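Side-chain contact in extracellular ligand-binding receptor (PDB 4F06), which probably serves as the solute-binding component of an ABC transporter, capturing lignin-derived benzoate compounds such as p-hydroxybenzoic acid: residues Pro98-Asn103 against Tyr296-Ala301. Sequence-based numbering, arbitrary orientation. Where two conformers were deposited one is given.
Sequences PMVVMN and YKMIEA. With PHB (p-hydroxybenzoic acid), chain C; PHB (p-hydroxybenzoic acid), chain B.
The Tyr-296 ring stands apart from the junction of Val-100 with Met-298, and the carboxylate carbon C1' of p-hydroxybenzoic acid (chain C) lies at its edge, in its plane. Trp-32 meets the same ring edge-to-face, and the phenol OH is hydrogen-bonded to Gly-37 O. At the ligand's own ring, Lys-297 CB comes within 3.7 Å of PHB C5, while the same molecule's O1' is 2.9 Å from Glu-300 OE2. The second p-hydroxybenzoic acid (chain B) has an amide over one ring face: Asn-103 ND2 lies 3.4 Å from its C6 and is held by a hydrogen bond to Tyr-80 O. Away from both ligands lies a small hydrophobic contact, an example of helix-on-sheet packing in the periplasmic binding protein fold. Met-298 of helix 283-301, modelled as selenomethionine, is extended about CB-CG and then bends about the CG-SE bond (chi3 -69°), bringing CE to 3.8 Å from Val-100 CG2 on strand 99-101. This branch is the one set beside the valine's backbone N, opposite its carbonyl carbon. The valine and the selenomethionine lie alongside, pointing opposite ways as they pass, and Pro-98 CB adds a looser touch to Met-298 SE at 4.4 Å. Tyr-75, from the neighbouring parallel strand 75-78, and Ala-311 and Val-315 of helix 308-315 also press on Met-298. Met-298 was deposited in two conformers, so the contacts of its CE and SE hold for the one described. No hydrogen bond joins the segments, and only 102 Å² is buried between them, so their direct cohesion rests on dispersion between buried apolar groups.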
ATOM      1  N   PRO A  98      20.367  -0.039  -0.795  1.00  7.35           N
ATOM      2  CA  PRO A  98      19.061  -0.664  -1.025  1.00  7.25           C
ATOM      3  C   PRO A  98      17.906   0.278  -0.727  1.00  7.54           C
ATOM      4  O   PRO A  98      18.071   1.238   0.030  1.00  9.36           O
ATOM      5  CB  PRO A  98      19.044  -1.843  -0.036  1.00  9.11           C
ATOM      6  CG  PRO A  98      20.527  -2.094   0.277  1.00  9.11           C
ATOM      7  CD  PRO A  98      21.155  -0.722   0.260  1.00  8.44           C
HETATM    8  N   MSE A  99      16.743  -0.041  -1.300  1.00  7.75           N
HETATM    9  CA  MSE A  99      15.516   0.711  -1.065  1.00  7.04           C
HETATM   10  C   MSE A  99      14.440  -0.242  -0.602  1.00  6.66           C
HETATM   11  O   MSE A  99      14.108  -1.244  -1.272  1.00  8.22           O
HETATM   12  CB  MSE A  99      15.070   1.435  -2.337  1.00  8.95           C
HETATM   13  CG  MSE A  99      13.743   2.219  -2.151  1.00 10.78           C
HETATM   14 SE   MSE A  99      13.263   3.387  -3.680  0.75 13.60          SE
HETATM   15  CE  MSE A  99      12.856   2.126  -5.103  1.00 13.11           C
ATOM     16  N   VAL A 100      13.855   0.108   0.550  1.00  6.17           N
ATOM     17  CA  VAL A 100      12.708  -0.633   1.071  1.00  6.21           C
ATOM     18  C   VAL A 100      11.439   0.146   0.744  1.00  6.00           C
ATOM     19  O   VAL A 100      11.173   1.210   1.304  1.00  7.01           O
ATOM     20  CB  VAL A 100      12.848  -0.801   2.600  1.00  7.99           C
ATOM     21  CG1 VAL A 100      11.666  -1.631   3.099  1.00  9.74           C
ATOM     22  CG2 VAL A 100      14.167  -1.506   2.939  1.00  9.24           C
ATOM     23  N   VAL A 101      10.700  -0.344  -0.244  1.00  5.52           N
ATOM     24  CA  VAL A 101       9.508   0.344  -0.707  1.00  5.40           C
ATOM     25  C   VAL A 101       8.387   0.062   0.289  1.00  5.47           C
ATOM     26  O   VAL A 101       8.046  -1.102   0.552  1.00  6.16           O
ATOM     27  CB  VAL A 101       9.116  -0.104  -2.139  1.00  5.43           C
ATOM     28  CG1 VAL A 101       7.769   0.451  -2.570  1.00  7.17           C
ATOM     29  CG2 VAL A 101      10.204   0.339  -3.108  1.00  7.47           C
HETATM   30  N   MSE A 102       7.785   1.144   0.805  1.00  5.46           N
HETATM   31  CA  MSE A 102       6.781   1.047   1.841  1.00  5.72           C
HETATM   32  C   MSE A 102       5.394   1.436   1.369  1.00  5.56           C
HETATM   33  O   MSE A 102       4.466   1.516   2.181  1.00  6.03           O
HETATM   34  CB  MSE A 102       7.174   1.865   3.047  1.00  6.09           C
HETATM   35  CG  MSE A 102       8.432   1.401   3.761  1.00  7.78           C
HETATM   36 SE   MSE A 102       9.084   2.763   5.010  1.00 10.69          SE
HETATM   37  CE  MSE A 102      10.409   1.709   5.954  1.00  9.29           C
ATOM     38  N   ASN A 103       5.219   1.686   0.076  1.00  5.57           N
ATOM     39  CA  ASN A 103       3.864   1.798  -0.464  1.00  5.97           C
ATOM     40  C   ASN A 103       3.805   1.447  -1.951  1.00  5.52           C
ATOM     41  O   ASN A 103       3.104   0.487  -2.339  1.00  6.06           O
ATOM     42  CB  ASN A 103       3.195   3.171  -0.240  1.00  5.46           C
ATOM     43  CG  ASN A 103       1.733   3.114  -0.590  1.00  4.63           C
ATOM     44  OD1 ASN A 103       0.940   2.509   0.147  1.00  5.94           O
ATOM     45  ND2 ASN A 103       1.354   3.674  -1.738  1.00  5.90           N
ATOM     46  N   TYR A 296      16.752  -3.311  10.021  1.00  7.29           N
ATOM     47  CA  TYR A 296      17.538  -3.801  11.177  1.00  7.94           C
ATOM     48  C   TYR A 296      18.188  -5.130  10.817  1.00  7.49           C
ATOM     49  O   TYR A 296      19.365  -5.371  11.162  1.00  8.87           O
ATOM     50  CB  TYR A 296      16.654  -3.918  12.416  1.00  8.21           C
ATOM     51  CG  TYR A 296      16.488  -2.583  13.138  1.00  7.20           C
ATOM     52  CD1 TYR A 296      16.306  -1.366  12.453  1.00  7.39           C
ATOM     53  CD2 TYR A 296      16.431  -2.549  14.532  1.00  7.62           C
ATOM     54  CE1 TYR A 296      16.146  -0.169  13.160  1.00  7.53           C
ATOM     55  CE2 TYR A 296      16.243  -1.375  15.230  1.00  8.48           C
ATOM     56  CZ  TYR A 296      16.082  -0.187  14.548  1.00  7.94           C
ATOM     57  OH  TYR A 296      15.897   0.983  15.192  1.00  9.29           O
ATOM     58  N   LYS A 297      17.460  -6.022  10.138  1.00  7.15           N
ATOM     59  CA  LYS A 297      18.075  -7.290   9.732  1.00  7.54           C
ATOM     60  C   LYS A 297      19.278  -7.063   8.791  1.00  7.70           C
ATOM     61  O   LYS A 297      20.305  -7.730   8.920  1.00  9.21           O
ATOM     62  CB  LYS A 297      17.026  -8.174   9.030  1.00  8.57           C
ATOM     63  CG  LYS A 297      17.600  -9.495   8.530  1.00 11.91           C
ATOM     64  CD  LYS A 297      17.979 -10.454   9.622  1.00 19.23           C
ATOM     65  CE  LYS A 297      18.363 -11.788   8.997  1.00 24.47           C
ATOM     66  NZ  LYS A 297      18.615 -12.733  10.107  1.00 33.34           N
HETATM   67  N   MSE A 298      19.125  -6.154   7.831  0.50  7.57           N
HETATM   68  CA  MSE A 298      20.218  -5.891   6.867  0.50  7.36           C
HETATM   69  C   MSE A 298      21.434  -5.314   7.586  0.50  7.60           C
HETATM   70  O   MSE A 298      22.560  -5.722   7.304  0.50  8.54           O
HETATM   71  CB  MSE A 298      19.756  -4.934   5.759  0.50  7.39           C
HETATM   72  CG  MSE A 298      18.798  -5.644   4.817  0.50  7.83           C
HETATM   73 SE   MSE A 298      18.306  -4.806   3.164  0.50 10.92          SE
HETATM   74  CE  MSE A 298      17.255  -3.398   4.008  0.50  5.97           C
ATOM     75  N   ILE A 299      21.223  -4.397   8.539  1.00  7.58           N
ATOM     76  CA  ILE A 299      22.341  -3.870   9.315  1.00  8.37           C
ATOM     77  C   ILE A 299      23.013  -4.993  10.127  1.00  8.66           C
ATOM     78  O   ILE A 299      24.227  -5.056  10.151  1.00  9.48           O
ATOM     79  CB  ILE A 299      21.848  -2.692  10.189  1.00  8.83           C
ATOM     80  CG1 ILE A 299      21.417  -1.516   9.283  1.00  9.93           C
ATOM     81  CG2 ILE A 299      22.915  -2.230  11.170  1.00  9.62           C
ATOM     82  CD1 ILE A 299      20.654  -0.410   9.996  1.00 11.20           C
ATOM     83  N   GLU A 300      22.249  -5.876  10.770  0.50  8.70           N
ATOM     84  CA  GLU A 300      22.897  -6.980  11.512  0.50  8.79           C
ATOM     85  C   GLU A 300      23.690  -7.859  10.560  0.50  9.88           C
ATOM     86  O   GLU A 300      24.843  -8.234  10.851  0.50 11.59           O
ATOM     87  CB  GLU A 300      21.882  -7.858  12.259  0.50 10.35           C
ATOM     88  CG  GLU A 300      21.240  -7.162  13.418  0.50  8.49           C
ATOM     89  CD  GLU A 300      20.482  -8.053  14.382  0.50 10.00           C
ATOM     90  OE1 GLU A 300      20.064  -9.205  14.069  0.50 15.13           O
ATOM     91  OE2 GLU A 300      20.299  -7.538  15.481  0.50 10.58           O
ATOM     92  N   ALA A 301      23.088  -8.206   9.420  1.00  9.44           N
ATOM     93  CA  ALA A 301      23.743  -9.152   8.508  1.00  9.72           C
ATOM     94  C   ALA A 301      25.058  -8.595   7.984  1.00  9.91           C
ATOM     95  O   ALA A 301      25.960  -9.370   7.663  1.00 14.25           O
ATOM     96  CB  ALA A 301      22.826  -9.442   7.343  1.00 10.85           C
TER
HETATM   97  C1' PHB C 402      16.619  -6.258  15.389  1.00 29.78           C
HETATM   98  O1' PHB C 402      17.857  -5.963  15.228  1.00 29.07           O
HETATM   99  O2' PHB C 402      15.874  -5.846  16.307  1.00 31.35           O
HETATM  100  C1  PHB C 402      15.987  -7.223  14.488  1.00 25.18           C
HETATM  101  C2  PHB C 402      14.630  -7.561  14.713  1.00 27.18           C
HETATM  102  C3  PHB C 402      14.023  -8.496  13.899  1.00 29.19           C
HETATM  103  C4  PHB C 402      14.760  -9.050  12.847  1.00 27.37           C
HETATM  104  C5  PHB C 402      16.100  -8.679  12.609  1.00 26.88           C
HETATM  105  C6  PHB C 402      16.745  -7.752  13.443  1.00 24.49           C
HETATM  106  O4  PHB C 402      14.113  -9.955  12.060  1.00 37.31           O
HETATM  107  C1' PHB B 401       1.137   3.968  -6.092  1.00  5.03           C
HETATM  108  O1' PHB B 401       1.737   2.920  -6.367  1.00  5.40           O
HETATM  109  O2' PHB B 401       1.349   5.067  -6.710  1.00  5.57           O
HETATM  110  C1  PHB B 401       0.084   3.912  -5.030  1.00  5.47           C
HETATM  111  C2  PHB B 401      -0.569   2.698  -4.744  1.00  5.23           C
HETATM  112  C3  PHB B 401      -1.573   2.654  -3.805  1.00  5.87           C
HETATM  113  C4  PHB B 401      -1.977   3.804  -3.161  1.00  5.78           C
HETATM  114  C5  PHB B 401      -1.356   5.005  -3.434  1.00  6.07           C
HETATM  115  C6  PHB B 401      -0.336   5.080  -4.375  1.00  6.13           C
HETATM  116  O4  PHB B 401      -2.989   3.820  -2.270  1.00  6.32           O